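Local coordinates for protein putative ring-cleaving dioxygenase MhqO (Bacillus subtilis subsp. subtilis, PDB 3OAJ) that probably cleaves the ring of aromatic compounds as an iron(II)-dependent extradiol dioxygenase of the vicinal oxygen chelate superfamily, contributing to their degradation, at residues A14-P19 against F119-G124; I109-E114 against F186-S191. All blocks are in the same frame, centred on the assembly; numbering follows the deposited sequence.

Contact 1 of 2, residues A14-P19 against F119-G124; sequences AIVGHP and FDDPHG
The imidazole of His123 lies against the backbone of Gly17, and this pairing shows how a single turn residue can seat a hairpin connection on a distant strand end. With CG anti to the carbonyl carbon (chi1 -56°), the His123 ring is laid over Gly17, whose CA stands 3.7 Å from the ring centroid, only 9° off the ring normal, a CH-pi contact over the face. The amide N of Gly17 lies over the same face, displaced toward the rim and 3.3 Å from His123 ND1. With no side chain, Gly17 lets the ring come this close. Val16 completes the tight side: its CB, rather than a methyl tip, approaches ND1 of His123 at 3.5 Å, the two side chains crossing at about a right angle. Pro122 CB covers the opposite face of the ring, and NE2 is hydrogen-bonded to Glu21 of helix 19-29.

In the vicinal oxygen chelate fold, 14-19 is the strand-to-helix passage of one βαβββ module, and 119-124 links the third and fourth strands of the module that follows it. An Asx turn shapes the latter: His123 N reaches Asp121 OD1 at 2.8 Å from above the carboxylate plane, and a type I turn runs from Asp121 to Gly124, overlapping it. The other oxygen, OD2, is bonded to Tyr26.

The packing thins toward partly exposed His18, whose carbonyl O is 3.8 Å from His123 CE1, while the His18 imidazole leads away and its ND1 caps the following helix at Gln20 N.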
loop_
_atom_site.group_PDB
_atom_site.type_symbol
_atom_site.label_atom_id
_atom_site.label_comp_id
_atom_site.label_asym_id
_atom_site.label_seq_id
_atom_site.Cartn_x
_atom_site.Cartn_y
_atom_site.Cartn_z
ATOM N N ALA A 14 6.462 -0.870 -0.493
ATOM C CA ALA A 14 7.336 -1.796 0.217
ATOM C C ALA A 14 8.537 -2.231 -0.608
ATOM O O ALA A 14 8.476 -2.288 -1.829
ATOM C CB ALA A 14 6.545 -3.025 0.637
ATOM N N ILE A 15 9.630 -2.539 0.087
ATOM C CA ILE A 15 10.798 -3.134 -0.546
ATOM C C ILE A 15 10.654 -4.641 -0.377
ATOM O O ILE A 15 10.375 -5.122 0.723
ATOM C CB ILE A 15 12.124 -2.625 0.073
ATOM C CG1 ILE A 15 12.255 -1.111 -0.148
ATOM C CG2 ILE A 15 13.291 -3.355 -0.550
ATOM C CD1 ILE A 15 13.514 -0.472 0.462
ATOM N N VAL A 16 10.796 -5.375 -1.481
ATOM C CA VAL A 16 10.655 -6.841 -1.466
ATOM C C VAL A 16 11.762 -7.513 -2.279
ATOM O O VAL A 16 12.733 -6.867 -2.652
ATOM C CB VAL A 16 9.246 -7.285 -1.958
ATOM C CG1 VAL A 16 8.150 -6.814 -0.983
ATOM C CG2 VAL A 16 8.987 -6.810 -3.395
ATOM N N GLY A 17 11.598 -8.810 -2.545
ATOM C CA GLY A 17 12.582 -9.625 -3.266
ATOM C C GLY A 17 12.303 -9.725 -4.755
ATOM O O GLY A 17 11.792 -8.791 -5.362
ATOM N N HIS A 18 12.648 -10.867 -5.344
ATOM C CA HIS A 18 12.538 -11.078 -6.787
ATOM C C HIS A 18 11.181 -10.653 -7.363
ATOM O O HIS A 18 10.142 -11.062 -6.832
ATOM C CB HIS A 18 12.756 -12.567 -7.083
ATOM C CG HIS A 18 13.095 -12.870 -8.510
ATOM N ND1 HIS A 18 12.202 -12.690 -9.548
ATOM C CD2 HIS A 18 14.220 -13.378 -9.068
ATOM C CE1 HIS A 18 12.769 -13.053 -10.685
ATOM N NE2 HIS A 18 13.992 -13.481 -10.420
ATOM N N PRO A 19 11.187 -9.889 -8.484
ATOM C CA PRO A 19 9.914 -9.479 -9.094
ATOM C C PRO A 19 8.983 -10.609 -9.521
ATOM O O PRO A 19 7.769 -10.425 -9.468
ATOM C CB PRO A 19 10.340 -8.617 -10.294
ATOM C CG PRO A 19 11.745 -9.032 -10.588
ATOM C CD PRO A 19 12.349 -9.405 -9.263
ATOM N N PHE A 119 -1.512 -13.445 7.548
ATOM C CA PHE A 119 -0.527 -14.231 6.811
ATOM C C PHE A 119 0.596 -13.323 6.315
ATOM O O PHE A 119 0.432 -12.098 6.259
ATOM C CB PHE A 119 -1.180 -14.970 5.635
ATOM C CG PHE A 119 -1.904 -14.061 4.664
ATOM C CD1 PHE A 119 -3.148 -13.514 4.979
ATOM C CD2 PHE A 119 -1.337 -13.764 3.424
ATOM C CE1 PHE A 119 -3.839 -12.686 4.080
ATOM C CE2 PHE A 119 -2.007 -12.943 2.520
ATOM C CZ PHE A 119 -3.269 -12.400 2.841
ATOM N N ASP A 120 1.724 -13.925 5.952
ATOM C CA ASP A 120 2.824 -13.170 5.369
ATOM C C ASP A 120 2.905 -13.387 3.869
ATOM O O ASP A 120 2.530 -14.448 3.360
ATOM C CB ASP A 120 4.169 -13.585 5.994
ATOM C CG ASP A 120 4.378 -13.048 7.405
ATOM O OD1 ASP A 120 3.535 -12.261 7.901
ATOM O OD2 ASP A 120 5.417 -13.399 8.017
ATOM N N ASP A 121 3.429 -12.391 3.159
ATOM C CA ASP A 121 3.785 -12.589 1.759
ATOM C C ASP A 121 5.148 -13.305 1.700
ATOM O O ASP A 121 5.740 -13.571 2.748
ATOM C CB ASP A 121 3.686 -11.265 0.962
ATOM C CG ASP A 121 4.952 -10.397 1.001
ATOM O OD1 ASP A 121 5.959 -10.704 1.682
ATOM O OD2 ASP A 121 4.925 -9.360 0.286
ATOM N N PRO A 122 5.624 -13.661 0.488
ATOM C CA PRO A 122 6.835 -14.486 0.369
ATOM C C PRO A 122 8.099 -13.822 0.885
ATOM O O PRO A 122 9.102 -14.505 1.132
ATOM C CB PRO A 122 6.948 -14.738 -1.137
ATOM C CG PRO A 122 5.582 -14.503 -1.667
ATOM C CD PRO A 122 5.009 -13.414 -0.824
ATOM N N HIS A 123 8.063 -12.502 1.037
ATOM C CA HIS A 123 9.251 -11.768 1.445
ATOM C C HIS A 123 9.157 -11.224 2.875
ATOM O O HIS A 123 10.013 -10.469 3.315
ATOM C CB HIS A 123 9.564 -10.700 0.393
ATOM C CG HIS A 123 9.734 -11.274 -0.983
ATOM N ND1 HIS A 123 9.062 -10.795 -2.087
ATOM C CD2 HIS A 123 10.471 -12.324 -1.417
ATOM C CE1 HIS A 123 9.398 -11.511 -3.147
ATOM N NE2 HIS A 123 10.260 -12.440 -2.768
ATOM N N GLY A 124 8.123 -11.658 3.599
ATOM C CA GLY A 124 7.983 -11.364 5.018
ATOM C C GLY A 124 7.046 -10.234 5.405
ATOM O O GLY A 124 6.886 -9.965 6.595
#

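Contact 2 of 2, residues I109-E114 against F186-S191; sequences IERFGE and FVRYRS
Arg111 and Phe112, at the start of a type I' turn running to Glu114, face Phe186 and Arg188 across a gap too wide for backbone pairing, the nearest CA atoms, those of Phe112 and Arg188, being 8.6 Å apart. Side chains fill it. Arg188 slides past Phe112 in the opposite direction, its guanidinium 21° from parallel to the ring; NE lies 3.5 Å from Phe112 CD2, and CB makes a CH-pi contact over the same ring, 3.9 Å from its centroid. A bend at chi3 (-78°) keeps the Arg188 head over the ring as it runs on toward Glu114. There NH1 donates to Glu114 OE1 at 3.0 Å in a nearly straight salt bridge, in the guanidinium plane but well above the carboxylate plane. At the ring's edge, Phe112 CE2 meets Phe186 CB at 4.0 Å, while Arg111 CD packs 3.9 Å from Phe186 CE2.

Arg111 NE also comes within 3.6 Å of Arg188 NH2, which is hydrogen-bonded to Tyr116 OH. Asp200, salt-bridged to both arginines, probably offsets this like-charge approach; Glu128 also binds Arg111, and Arg132 pairs with Glu114 OE2. Strands 107-111 and 186-190 belong to different βαβββ modules of one curved mixed sheet, and side chains bridging its concave side in this way are consistent with the incomplete barrel of vicinal oxygen chelate proteins.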
loop_
_atom_site.group_PDB
_atom_site.type_symbol
_atom_site.label_atom_id
_atom_site.label_comp_id
_atom_site.label_asym_id
_atom_site.label_seq_id
_atom_site.Cartn_x
_atom_site.Cartn_y
_atom_site.Cartn_z
ATOM N N ILE A 109 -7.444 -14.002 13.882
ATOM C CA ILE A 109 -7.515 -13.157 15.083
ATOM C C ILE A 109 -8.768 -12.307 15.022
ATOM O O ILE A 109 -9.324 -12.085 13.950
ATOM C CB ILE A 109 -6.244 -12.268 15.258
ATOM C CG1 ILE A 109 -6.168 -11.162 14.193
ATOM C CG2 ILE A 109 -4.972 -13.106 15.264
ATOM C CD1 ILE A 109 -6.723 -9.818 14.661
ATOM N N GLU A 110 -9.207 -11.834 16.181
ATOM C CA GLU A 110 -10.359 -10.945 16.250
ATOM C C GLU A 110 -9.950 -9.656 16.921
ATOM O O GLU A 110 -9.236 -9.689 17.914
ATOM C CB GLU A 110 -11.503 -11.596 17.049
ATOM C CG GLU A 110 -12.754 -10.710 17.160
ATOM C CD GLU A 110 -14.022 -11.466 17.524
ATOM O OE1 GLU A 110 -13.957 -12.693 17.742
ATOM O OE2 GLU A 110 -15.095 -10.819 17.575
ATOM N N ARG A 111 -10.380 -8.530 16.361
ATOM C CA ARG A 111 -10.352 -7.265 17.111
ATOM C C ARG A 111 -11.473 -6.356 16.643
ATOM O O ARG A 111 -11.884 -6.413 15.491
ATOM C CB ARG A 111 -8.987 -6.567 17.022
ATOM C CG ARG A 111 -8.604 -6.079 15.643
ATOM C CD ARG A 111 -7.201 -5.466 15.638
ATOM N NE ARG A 111 -6.909 -4.823 14.362
ATOM C CZ ARG A 111 -6.486 -5.441 13.262
ATOM N NH1 ARG A 111 -6.252 -6.756 13.226
ATOM N NH2 ARG A 111 -6.279 -4.710 12.180
ATOM N N PHE A 112 -11.954 -5.509 17.549
ATOM C CA PHE A 112 -13.066 -4.602 17.261
ATOM C C PHE A 112 -14.267 -5.303 16.611
ATOM O O PHE A 112 -14.930 -4.740 15.741
ATOM C CB PHE A 112 -12.600 -3.400 16.417
ATOM C CG PHE A 112 -11.608 -2.497 17.117
ATOM C CD1 PHE A 112 -12.039 -1.493 17.996
ATOM C CD2 PHE A 112 -10.247 -2.638 16.884
ATOM C CE1 PHE A 112 -11.120 -0.649 18.628
ATOM C CE2 PHE A 112 -9.320 -1.810 17.508
ATOM C CZ PHE A 112 -9.761 -0.811 18.395
ATOM N N GLY A 113 -14.538 -6.534 17.049
ATOM C CA GLY A 113 -15.696 -7.298 16.586
ATOM C C GLY A 113 -15.538 -7.867 15.187
ATOM O O GLY A 113 -16.487 -8.423 14.628
ATOM N N GLU A 114 -14.343 -7.722 14.614
ATOM C CA GLU A 114 -14.085 -8.244 13.273
ATOM C C GLU A 114 -13.093 -9.385 13.292
ATOM O O GLU A 114 -12.141 -9.398 14.077
ATOM C CB GLU A 114 -13.561 -7.148 12.336
ATOM C CG GLU A 114 -14.529 -5.993 12.099
ATOM C CD GLU A 114 -13.972 -4.952 11.148
ATOM O OE1 GLU A 114 -12.852 -4.460 11.384
ATOM O OE2 GLU A 114 -14.661 -4.607 10.172
ATOM N N PHE A 186 -4.607 -1.508 20.926
ATOM C CA PHE A 186 -4.828 -0.665 19.748
ATOM C C PHE A 186 -5.735 0.523 19.999
ATOM O O PHE A 186 -6.664 0.441 20.797
ATOM C CB PHE A 186 -5.451 -1.480 18.615
ATOM C CG PHE A 186 -4.589 -2.615 18.140
ATOM C CD1 PHE A 186 -3.440 -2.368 17.383
ATOM C CD2 PHE A 186 -4.927 -3.925 18.452
ATOM C CE1 PHE A 186 -2.632 -3.431 16.936
ATOM C CE2 PHE A 186 -4.131 -4.989 18.019
ATOM C CZ PHE A 186 -2.983 -4.741 17.260
ATOM N N VAL A 187 -5.461 1.625 19.306
ATOM C CA VAL A 187 -6.478 2.641 19.080
ATOM C C VAL A 187 -6.814 2.623 17.591
ATOM O O VAL A 187 -5.922 2.475 16.741
ATOM C CB VAL A 187 -6.066 4.050 19.605
ATOM C CG1 VAL A 187 -4.796 4.534 18.923
ATOM C CG2 VAL A 187 -7.208 5.055 19.443
ATOM N N ARG A 188 -8.108 2.735 17.290
ATOM C CA ARG A 188 -8.602 2.674 15.912
ATOM C C ARG A 188 -9.128 4.024 15.453
ATOM O O ARG A 188 -9.860 4.707 16.190
ATOM C CB ARG A 188 -9.708 1.624 15.786
ATOM C CG ARG A 188 -10.382 1.579 14.408
ATOM C CD ARG A 188 -11.180 0.297 14.225
ATOM N NE ARG A 188 -10.283 -0.815 13.923
ATOM C CZ ARG A 188 -10.657 -1.980 13.404
ATOM N NH1 ARG A 188 -11.936 -2.196 13.121
ATOM N NH2 ARG A 188 -9.741 -2.915 13.154
ATOM N N TYR A 189 -8.764 4.378 14.232
ATOM C CA TYR A 189 -9.187 5.568 13.549
ATOM C C TYR A 189 -9.848 5.244 12.216
ATOM O O TYR A 189 -9.527 4.290 11.618
ATOM C CB TYR A 189 -7.969 6.496 13.338
ATOM C CG TYR A 189 -7.487 7.139 14.602
ATOM C CD1 TYR A 189 -8.148 8.199 15.101
ATOM C CD2 TYR A 189 -6.405 6.691 15.295
ATOM C CE1 TYR A 189 -7.804 8.778 16.208
ATOM C CE2 TYR A 189 -6.054 7.315 16.481
ATOM C CZ TYR A 189 -6.784 8.359 16.899
ATOM O OH TYR A 189 -6.533 9.070 17.992
ATOM N N ARG A 190 -10.779 6.072 11.778
ATOM C CA ARG A 190 -11.463 5.862 10.507
ATOM C C ARG A 190 -11.401 7.150 9.692
ATOM O O ARG A 190 -11.704 8.231 10.211
ATOM C CB ARG A 190 -12.916 5.427 10.764
ATOM C CG ARG A 190 -13.825 5.381 9.565
ATOM C CD ARG A 190 -15.170 4.752 9.923
ATOM N NE ARG A 190 -15.092 3.297 9.945
ATOM C CZ ARG A 190 -15.319 2.527 8.881
ATOM N NH1 ARG A 190 -15.655 3.086 7.719
ATOM N NH2 ARG A 190 -15.233 1.204 8.985
ATOM N N SER A 191 -11.012 7.033 8.426
ATOM C CA SER A 191 -11.073 8.162 7.494
ATOM C C SER A 191 -12.423 8.152 6.800
ATOM O O SER A 191 -13.170 7.194 6.950
ATOM C CB SER A 191 -9.911 8.121 6.491
ATOM O OG SER A 191 -9.961 6.959 5.691
#

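Overall arrangement
Contacts 1 and 2 interlock along the chain: 14-19 comes first, then 109-114, 119-124 and finally 186-191. Their centres lie 25 Å apart and their nearest atoms about 8 Å, so they do not touch. What joins them is the hairpin of strands 107-111 and 114-120, with contact 2 at its turn and contact 1 just beyond its far end. Contact 1 stays within the first glyoxalase-like range and ties this sheet to strand 9-16 of the other eight-stranded sheet, the strand that also carries the metal ligand His11. Contact 2 joins the first range to the second. Together they illustrate how paired modules are knitted both within and between repeats, away from the metal itself.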